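Local coordinates for protein pyruvate formate-lyase 2 (Archaeoglobus fulgidus, PDB 2F3O) that is a glycyl radical enzyme of unknown function from a hyperthermophile, related to pyruvate formate-lyase and glycerol dehydratase and probably a lyase, at residues A[64-78]-A[254-268]. Numbering follows the deposited sequence.
Sequences IVGTMLPNPPGAIIF and VQFVWLVQSALHQEN
The loop 64-68 of this glycyl radical enzyme runs beside the buried helix 250-267, where Gln255 pairs its carboxamide with both backbone groups of Val65: Val65 N donates to Gln255 OE1 at 2.8 Å, in the carbonyl plane and on a lone pair, while Gln255 NE2 returns a bond to Val65 O at 3.0 Å. Both bonds are nearly straight, and the two together fix the rotation of the amide. The bend in the glutamine chain (chi2 60°) turns its end to the loop. One turn on, Trp258 NE1 donates to Gly66 O at 2.7 Å, close to the indole plane. CG2 of Ile64 comes obliquely to CD1 of the indole, and CG of Met68 meets CZ2 at 3.6 Å. Helix 297-310 adjoins this region, Ile303 touching Ile64 and Val254, and Leu307 touching Trp258. The methionine chain, bent at its outer torsions, brings SD obliquely to the six-membered ring of Trp258, a Met-aromatic contact, and over a face of the His265 imidazole, 4.6 Å from the ring centre. Further along, Gln266 NE2 bridges Met68 O at 2.9 Å and Ser262 O. After the chain has swung away and come back through strand 74-75, the Phe78 ring comes up to the backbone carbonyls of His265 and Asn268, His265 O lying 3.3 Å from CZ at its edge. An alanine in place of Trp258 would probably leave Gly66 O without its indole donor and open a gap between Ile64 and Met68. Two side-chain amides and an indole N-H thus serve Val65 N and the carbonyl oxygens of Val65, Gly66 and Met68, while Met68 N bonds to Glu313 OE1, so that the buried loop is joined to the helix through its own backbone polar groups.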
ATOM      1  N   ILE A  64     -22.050 -37.092  22.356  1.00 55.21           N
ATOM      2  CA  ILE A  64     -21.433 -35.800  22.092  1.00 54.18           C
ATOM      3  C   ILE A  64     -21.844 -34.861  23.227  1.00 53.67           C
ATOM      4  O   ILE A  64     -23.037 -34.691  23.513  1.00 53.44           O
ATOM      5  CB  ILE A  64     -21.772 -35.252  20.666  1.00 53.92           C
ATOM      6  CG1 ILE A  64     -20.703 -35.660  19.662  1.00 53.76           C
ATOM      7  CG2 ILE A  64     -21.740 -33.752  20.631  1.00 53.93           C
ATOM      8  CD1 ILE A  64     -20.804 -37.044  19.163  1.00 53.07           C
ATOM      9  N   VAL A  65     -20.848 -34.307  23.915  1.00 53.12           N
ATOM     10  CA  VAL A  65     -21.096 -33.515  25.122  1.00 52.80           C
ATOM     11  C   VAL A  65     -20.701 -32.058  24.947  1.00 52.81           C
ATOM     12  O   VAL A  65     -19.923 -31.705  24.056  1.00 52.72           O
ATOM     13  CB  VAL A  65     -20.376 -34.107  26.373  1.00 52.64           C
ATOM     14  CG1 VAL A  65     -20.768 -35.538  26.562  1.00 51.98           C
ATOM     15  CG2 VAL A  65     -18.872 -34.011  26.234  1.00 52.21           C
ATOM     16  N   GLY A  66     -21.226 -31.210  25.817  1.00 52.81           N
ATOM     17  CA  GLY A  66     -21.021 -29.780  25.670  1.00 53.14           C
ATOM     18  C   GLY A  66     -22.319 -29.001  25.701  1.00 53.25           C
ATOM     19  O   GLY A  66     -22.794 -28.527  24.675  1.00 53.05           O
ATOM     20  N   THR A  67     -22.901 -28.872  26.884  1.00 53.48           N
ATOM     21  CA  THR A  67     -24.086 -28.063  27.023  1.00 53.93           C
ATOM     22  C   THR A  67     -23.748 -26.624  26.660  1.00 54.31           C
ATOM     23  O   THR A  67     -22.633 -26.156  26.905  1.00 54.48           O
ATOM     24  CB  THR A  67     -24.698 -28.137  28.446  1.00 53.95           C
ATOM     25  OG1 THR A  67     -23.709 -27.821  29.432  1.00 53.61           O
ATOM     26  CG2 THR A  67     -25.232 -29.512  28.717  1.00 53.95           C
ATOM     27  N   MET A  68     -24.700 -25.952  26.030  1.00 54.45           N
ATOM     28  CA  MET A  68     -24.529 -24.574  25.616  1.00 54.83           C
ATOM     29  C   MET A  68     -24.695 -23.638  26.794  1.00 54.64           C
ATOM     30  O   MET A  68     -24.016 -22.626  26.890  1.00 55.17           O
ATOM     31  CB  MET A  68     -25.538 -24.233  24.531  1.00 54.59           C
ATOM     32  CG  MET A  68     -25.364 -25.077  23.299  1.00 55.04           C
ATOM     33  SD  MET A  68     -25.807 -24.127  21.849  1.00 56.77           S
ATOM     34  CE  MET A  68     -27.377 -24.837  21.511  1.00 57.20           C
ATOM     35  N   LEU A  69     -25.613 -23.969  27.688  1.00 54.62           N
ATOM     36  CA  LEU A  69     -25.740 -23.268  28.951  1.00 54.54           C
ATOM     37  C   LEU A  69     -25.978 -24.379  29.976  1.00 55.14           C
ATOM     38  O   LEU A  69     -26.403 -25.477  29.576  1.00 55.38           O
ATOM     39  CB  LEU A  69     -26.918 -22.309  28.887  1.00 54.10           C
ATOM     40  CG  LEU A  69     -28.177 -22.918  28.292  1.00 53.73           C
ATOM     41  CD1 LEU A  69     -29.286 -22.938  29.312  1.00 53.36           C
ATOM     42  CD2 LEU A  69     -28.596 -22.197  27.046  1.00 53.40           C
ATOM     43  N   PRO A  70     -25.675 -24.134  31.282  1.00 55.35           N
ATOM     44  CA  PRO A  70     -25.983 -25.147  32.295  1.00 55.14           C
ATOM     45  C   PRO A  70     -27.478 -25.277  32.393  1.00 55.18           C
ATOM     46  O   PRO A  70     -28.173 -24.286  32.248  1.00 54.81           O
ATOM     47  CB  PRO A  70     -25.463 -24.535  33.594  1.00 55.21           C
ATOM     48  CG  PRO A  70     -24.575 -23.435  33.208  1.00 55.17           C
ATOM     49  CD  PRO A  70     -25.038 -22.946  31.881  1.00 55.42           C
ATOM     50  N   ASN A  71     -27.943 -26.495  32.635  1.00 55.66           N
ATOM     51  CA  ASN A  71     -29.370 -26.843  32.619  1.00 56.27           C
ATOM     52  C   ASN A  71     -30.202 -26.254  31.458  1.00 56.01           C
ATOM     53  O   ASN A  71     -30.869 -25.218  31.615  1.00 55.88           O
ATOM     54  CB  ASN A  71     -30.020 -26.565  33.978  1.00 56.68           C
ATOM     55  CG  ASN A  71     -31.427 -27.141  34.071  1.00 58.72           C
ATOM     56  OD1 ASN A  71     -32.375 -26.436  34.442  1.00 61.09           O
ATOM     57  ND2 ASN A  71     -31.577 -28.421  33.704  1.00 59.32           N
ATOM     58  N   PRO A  72     -30.166 -26.932  30.299  1.00 55.65           N
ATOM     59  CA  PRO A  72     -30.664 -26.574  28.969  1.00 55.50           C
ATOM     60  C   PRO A  72     -32.194 -26.385  28.853  1.00 55.25           C
ATOM     61  O   PRO A  72     -32.888 -26.476  29.853  1.00 55.60           O
ATOM     62  CB  PRO A  72     -30.106 -27.691  28.086  1.00 55.59           C
ATOM     63  CG  PRO A  72     -29.003 -28.288  28.881  1.00 56.06           C
ATOM     64  CD  PRO A  72     -29.523 -28.248  30.265  1.00 55.80           C
ATOM     65  N   PRO A  73     -32.746 -26.299  27.631  1.00 54.78           N
ATOM     66  CA  PRO A  73     -33.347 -25.134  27.031  1.00 53.93           C
ATOM     67  C   PRO A  73     -33.158 -23.838  27.793  1.00 53.00           C
ATOM     68  O   PRO A  73     -33.608 -23.700  28.930  1.00 52.86           O
ATOM     69  CB  PRO A  73     -34.817 -25.547  26.903  1.00 53.94           C
ATOM     70  CG  PRO A  73     -34.727 -27.059  26.619  1.00 54.86           C
ATOM     71  CD  PRO A  73     -33.255 -27.481  26.917  1.00 55.33           C
ATOM     72  N   GLY A  74     -32.488 -22.891  27.142  1.00 52.15           N
ATOM     73  CA  GLY A  74     -32.326 -21.560  27.703  1.00 51.04           C
ATOM     74  C   GLY A  74     -31.823 -20.448  26.801  1.00 50.33           C
ATOM     75  O   GLY A  74     -31.520 -20.664  25.621  1.00 50.32           O
ATOM     76  N   ALA A  75     -31.742 -19.248  27.375  1.00 49.32           N
ATOM     77  CA  ALA A  75     -31.201 -18.075  26.692  1.00 48.19           C
ATOM     78  C   ALA A  75     -29.878 -17.639  27.316  1.00 47.54           C
ATOM     79  O   ALA A  75     -29.787 -17.517  28.534  1.00 47.59           O
ATOM     80  CB  ALA A  75     -32.194 -16.940  26.751  1.00 47.93           C
ATOM     81  N   ILE A  76     -28.858 -17.407  26.490  1.00 46.44           N
ATOM     82  CA  ILE A  76     -27.602 -16.840  26.980  1.00 45.53           C
ATOM     83  C   ILE A  76     -27.675 -15.307  26.907  1.00 45.57           C
ATOM     84  O   ILE A  76     -28.175 -14.758  25.936  1.00 45.67           O
ATOM     85  CB  ILE A  76     -26.397 -17.371  26.199  1.00 45.06           C
ATOM     86  CG1 ILE A  76     -26.439 -18.896  26.126  1.00 44.19           C
ATOM     87  CG2 ILE A  76     -25.124 -16.968  26.866  1.00 44.40           C
ATOM     88  CD1 ILE A  76     -25.352 -19.513  25.262  1.00 41.41           C
ATOM     89  N   ILE A  77     -27.223 -14.617  27.953  1.00 45.61           N
ATOM     90  CA  ILE A  77     -27.322 -13.156  27.998  1.00 45.51           C
ATOM     91  C   ILE A  77     -25.992 -12.498  27.592  1.00 45.59           C
ATOM     92  O   ILE A  77     -24.927 -12.870  28.104  1.00 45.59           O
ATOM     93  CB  ILE A  77     -27.728 -12.671  29.407  1.00 45.50           C
ATOM     94  CG1 ILE A  77     -28.979 -13.382  29.894  1.00 44.96           C
ATOM     95  CG2 ILE A  77     -27.966 -11.170  29.438  1.00 45.34           C
ATOM     96  CD1 ILE A  77     -29.347 -12.982  31.298  1.00 44.95           C
ATOM     97  N   PHE A  78     -26.055 -11.535  26.668  1.00 45.28           N
ATOM     98  CA  PHE A  78     -24.874 -10.796  26.231  1.00 44.98           C
ATOM     99  C   PHE A  78     -25.081  -9.325  26.539  1.00 45.57           C
ATOM    100  O   PHE A  78     -25.535  -8.584  25.684  1.00 45.87           O
ATOM    101  CB  PHE A  78     -24.603 -11.016  24.731  1.00 44.33           C
ATOM    102  CG  PHE A  78     -24.134 -12.409  24.406  1.00 43.31           C
ATOM    103  CD1 PHE A  78     -25.041 -13.435  24.198  1.00 42.29           C
ATOM    104  CD2 PHE A  78     -22.779 -12.703  24.353  1.00 42.08           C
ATOM    105  CE1 PHE A  78     -24.600 -14.724  23.944  1.00 43.20           C
ATOM    106  CE2 PHE A  78     -22.328 -13.992  24.096  1.00 41.20           C
ATOM    107  CZ  PHE A  78     -23.231 -15.001  23.894  1.00 42.60           C
ATOM    108  N   VAL A 254     -16.599 -35.223  15.194  1.00 46.41           N
ATOM    109  CA  VAL A 254     -17.883 -34.606  15.572  1.00 45.69           C
ATOM    110  C   VAL A 254     -17.857 -33.999  16.977  1.00 45.52           C
ATOM    111  O   VAL A 254     -18.488 -32.970  17.228  1.00 45.49           O
ATOM    112  CB  VAL A 254     -19.084 -35.564  15.398  1.00 45.60           C
ATOM    113  CG1 VAL A 254     -20.387 -34.888  15.798  1.00 44.71           C
ATOM    114  CG2 VAL A 254     -19.188 -36.027  13.963  1.00 44.64           C
ATOM    115  N   GLN A 255     -17.074 -34.599  17.873  1.00 45.37           N
ATOM    116  CA  GLN A 255     -16.919 -34.036  19.212  1.00 45.08           C
ATOM    117  C   GLN A 255     -16.058 -32.768  19.195  1.00 44.95           C
ATOM    118  O   GLN A 255     -16.342 -31.811  19.945  1.00 44.80           O
ATOM    119  CB  GLN A 255     -16.381 -35.070  20.196  1.00 44.93           C
ATOM    120  CG  GLN A 255     -16.225 -34.561  21.638  1.00 44.61           C
ATOM    121  CD  GLN A 255     -17.516 -34.078  22.271  1.00 42.74           C
ATOM    122  OE1 GLN A 255     -18.329 -34.861  22.713  1.00 43.17           O
ATOM    123  NE2 GLN A 255     -17.680 -32.783  22.348  1.00 43.20           N
ATOM    124  N   PHE A 256     -15.042 -32.756  18.324  1.00 44.50           N
ATOM    125  CA  PHE A 256     -14.266 -31.537  18.045  1.00 44.29           C
ATOM    126  C   PHE A 256     -15.178 -30.372  17.690  1.00 43.96           C
ATOM    127  O   PHE A 256     -15.254 -29.407  18.457  1.00 43.88           O
ATOM    128  CB  PHE A 256     -13.281 -31.765  16.903  1.00 44.53           C
ATOM    129  CG  PHE A 256     -12.281 -30.655  16.704  1.00 45.05           C
ATOM    130  CD1 PHE A 256     -12.673 -29.381  16.308  1.00 44.30           C
ATOM    131  CD2 PHE A 256     -10.926 -30.915  16.848  1.00 45.94           C
ATOM    132  CE1 PHE A 256     -11.752 -28.390  16.105  1.00 45.21           C
ATOM    133  CE2 PHE A 256      -9.991 -29.915  16.640  1.00 46.56           C
ATOM    134  CZ  PHE A 256     -10.408 -28.648  16.267  1.00 45.40           C
ATOM    135  N   VAL A 257     -15.860 -30.465  16.541  1.00 43.42           N
ATOM    136  CA  VAL A 257     -16.735 -29.383  16.094  1.00 42.66           C
ATOM    137  C   VAL A 257     -17.756 -28.939  17.151  1.00 42.43           C
ATOM    138  O   VAL A 257     -17.881 -27.739  17.397  1.00 42.68           O
ATOM    139  CB  VAL A 257     -17.347 -29.569  14.652  1.00 42.55           C
ATOM    140  CG1 VAL A 257     -17.050 -30.901  14.059  1.00 42.31           C
ATOM    141  CG2 VAL A 257     -18.853 -29.267  14.619  1.00 42.69           C
ATOM    142  N   TRP A 258     -18.405 -29.867  17.850  1.00 41.63           N
ATOM    143  CA  TRP A 258     -19.376 -29.415  18.838  1.00 41.18           C
ATOM    144  C   TRP A 258     -18.786 -28.682  20.071  1.00 41.43           C
ATOM    145  O   TRP A 258     -19.410 -27.748  20.616  1.00 40.98           O
ATOM    146  CB  TRP A 258     -20.369 -30.515  19.236  1.00 40.68           C
ATOM    147  CG  TRP A 258     -21.295 -29.982  20.230  1.00 40.37           C
ATOM    148  CD1 TRP A 258     -21.256 -30.189  21.579  1.00 40.19           C
ATOM    149  CD2 TRP A 258     -22.343 -29.030  19.999  1.00 40.62           C
ATOM    150  NE1 TRP A 258     -22.229 -29.450  22.196  1.00 40.25           N
ATOM    151  CE2 TRP A 258     -22.914 -28.731  21.250  1.00 41.21           C
ATOM    152  CE3 TRP A 258     -22.869 -28.417  18.858  1.00 39.37           C
ATOM    153  CZ2 TRP A 258     -23.985 -27.846  21.386  1.00 40.33           C
ATOM    154  CZ3 TRP A 258     -23.928 -27.551  18.995  1.00 39.45           C
ATOM    155  CH2 TRP A 258     -24.472 -27.269  20.245  1.00 40.22           C
ATOM    156  N   LEU A 259     -17.587 -29.068  20.502  1.00 41.69           N
ATOM    157  CA  LEU A 259     -16.977 -28.339  21.601  1.00 41.90           C
ATOM    158  C   LEU A 259     -16.729 -26.886  21.219  1.00 41.91           C
ATOM    159  O   LEU A 259     -17.188 -25.988  21.938  1.00 42.00           O
ATOM    160  CB  LEU A 259     -15.708 -29.001  22.125  1.00 42.19           C
ATOM    161  CG  LEU A 259     -15.984 -30.117  23.151  1.00 43.52           C
ATOM    162  CD1 LEU A 259     -14.727 -30.957  23.453  1.00 44.32           C
ATOM    163  CD2 LEU A 259     -16.654 -29.641  24.450  1.00 42.72           C
ATOM    164  N   VAL A 260     -16.068 -26.646  20.080  1.00 41.49           N
ATOM    165  CA  VAL A 260     -15.825 -25.260  19.659  1.00 41.14           C
ATOM    166  C   VAL A 260     -17.130 -24.531  19.309  1.00 41.07           C
ATOM    167  O   VAL A 260     -17.295 -23.354  19.622  1.00 40.81           O
ATOM    168  CB  VAL A 260     -14.675 -25.109  18.602  1.00 40.99           C
ATOM    169  CG1 VAL A 260     -14.247 -26.424  18.092  1.00 42.02           C
ATOM    170  CG2 VAL A 260     -15.040 -24.159  17.462  1.00 40.56           C
ATOM    171  N   GLN A 261     -18.088 -25.263  18.758  1.00 40.91           N
ATOM    172  CA  GLN A 261     -19.399 -24.709  18.523  1.00 40.61           C
ATOM    173  C   GLN A 261     -20.061 -24.191  19.814  1.00 40.81           C
ATOM    174  O   GLN A 261     -20.560 -23.062  19.837  1.00 41.14           O
ATOM    175  CB  GLN A 261     -20.266 -25.731  17.807  1.00 40.24           C
ATOM    176  CG  GLN A 261     -21.623 -25.241  17.463  1.00 39.84           C
ATOM    177  CD  GLN A 261     -21.668 -24.415  16.215  1.00 38.66           C
ATOM    178  OE1 GLN A 261     -20.660 -24.201  15.537  1.00 37.25           O
ATOM    179  NE2 GLN A 261     -22.863 -23.944  15.893  1.00 38.92           N
ATOM    180  N   SER A 262     -20.020 -24.977  20.890  1.00 40.62           N
ATOM    181  CA  SER A 262     -20.581 -24.527  22.178  1.00 40.72           C
ATOM    182  C   SER A 262     -19.738 -23.415  22.805  1.00 40.35           C
ATOM    183  O   SER A 262     -20.262 -22.539  23.494  1.00 40.01           O
ATOM    184  CB  SER A 262     -20.732 -25.700  23.171  1.00 41.03           C
ATOM    185  OG  SER A 262     -19.496 -26.055  23.790  1.00 42.21           O
ATOM    186  N   ALA A 263     -18.432 -23.472  22.556  1.00 39.89           N
ATOM    187  CA  ALA A 263     -17.508 -22.482  23.061  1.00 39.53           C
ATOM    188  C   ALA A 263     -17.807 -21.139  22.424  1.00 39.23           C
ATOM    189  O   ALA A 263     -17.909 -20.133  23.124  1.00 38.95           O
ATOM    190  CB  ALA A 263     -16.064 -22.903  22.788  1.00 39.39           C
ATOM    191  N   LEU A 264     -18.006 -21.152  21.103  1.00 39.06           N
ATOM    192  CA  LEU A 264     -18.251 -19.935  20.310  1.00 38.66           C
ATOM    193  C   LEU A 264     -19.454 -19.209  20.815  1.00 38.62           C
ATOM    194  O   LEU A 264     -19.497 -17.985  20.769  1.00 39.01           O
ATOM    195  CB  LEU A 264     -18.445 -20.249  18.829  1.00 38.11           C
ATOM    196  CG  LEU A 264     -17.080 -20.405  18.171  1.00 38.43           C
ATOM    197  CD1 LEU A 264     -17.179 -20.924  16.766  1.00 37.22           C
ATOM    198  CD2 LEU A 264     -16.324 -19.110  18.220  1.00 38.85           C
ATOM    199  N   HIS A 265     -20.408 -19.969  21.346  1.00 38.22           N
ATOM    200  CA  HIS A 265     -21.626 -19.398  21.854  1.00 38.19           C
ATOM    201  C   HIS A 265     -21.473 -18.720  23.208  1.00 38.75           C
ATOM    202  O   HIS A 265     -22.442 -18.172  23.750  1.00 38.83           O
ATOM    203  CB  HIS A 265     -22.722 -20.444  21.868  1.00 37.88           C
ATOM    204  CG  HIS A 265     -23.364 -20.623  20.533  1.00 37.63           C
ATOM    205  ND1 HIS A 265     -22.859 -21.480  19.576  1.00 36.93           N
ATOM    206  CD2 HIS A 265     -24.435 -20.016  19.974  1.00 36.31           C
ATOM    207  CE1 HIS A 265     -23.607 -21.410  18.490  1.00 36.34           C
ATOM    208  NE2 HIS A 265     -24.572 -20.531  18.707  1.00 36.73           N
ATOM    209  N   GLN A 266     -20.255 -18.723  23.744  1.00 39.10           N
ATOM    210  CA  GLN A 266     -20.014 -18.048  25.005  1.00 39.29           C
ATOM    211  C   GLN A 266     -19.352 -16.729  24.711  1.00 39.36           C
ATOM    212  O   GLN A 266     -19.352 -15.836  25.548  1.00 39.23           O
ATOM    213  CB  GLN A 266     -19.146 -18.884  25.942  1.00 39.61           C
ATOM    214  CG  GLN A 266     -19.534 -20.349  26.103  1.00 40.28           C
ATOM    215  CD  GLN A 266     -21.002 -20.544  26.417  1.00 43.09           C
ATOM    216  OE1 GLN A 266     -21.591 -19.851  27.261  1.00 44.67           O
ATOM    217  NE2 GLN A 266     -21.613 -21.494  25.725  1.00 43.57           N
ATOM    218  N   GLU A 267     -18.798 -16.611  23.508  1.00 39.43           N
ATOM    219  CA  GLU A 267     -18.146 -15.380  23.073  1.00 39.57           C
ATOM    220  C   GLU A 267     -19.070 -14.534  22.185  1.00 40.35           C
ATOM    221  O   GLU A 267     -19.161 -13.321  22.338  1.00 40.20           O
ATOM    222  CB  GLU A 267     -16.857 -15.713  22.325  1.00 39.25           C
ATOM    223  CG  GLU A 267     -16.223 -14.539  21.577  1.00 39.39           C
ATOM    224  CD  GLU A 267     -15.008 -14.937  20.753  1.00 39.10           C
ATOM    225  OE1 GLU A 267     -15.175 -15.554  19.676  1.00 34.94           O
ATOM    226  OE2 GLU A 267     -13.882 -14.633  21.203  1.00 40.76           O
ATOM    227  N   ASN A 268     -19.770 -15.188  21.265  1.00 41.12           N
ATOM    228  CA  ASN A 268     -20.552 -14.491  20.247  1.00 41.64           C
ATOM    229  C   ASN A 268     -22.011 -14.709  20.464  1.00 41.98           C
ATOM    230  O   ASN A 268     -22.405 -15.808  20.876  1.00 42.39           O
ATOM    231  CB  ASN A 268     -20.206 -15.037  18.876  1.00 41.32           C
ATOM    232  CG  ASN A 268     -18.760 -14.913  18.583  1.00 41.28           C
ATOM    233  OD1 ASN A 268     -18.294 -13.856  18.153  1.00 41.47           O
ATOM    234  ND2 ASN A 268     -18.015 -15.983  18.838  1.00 40.76           N
TER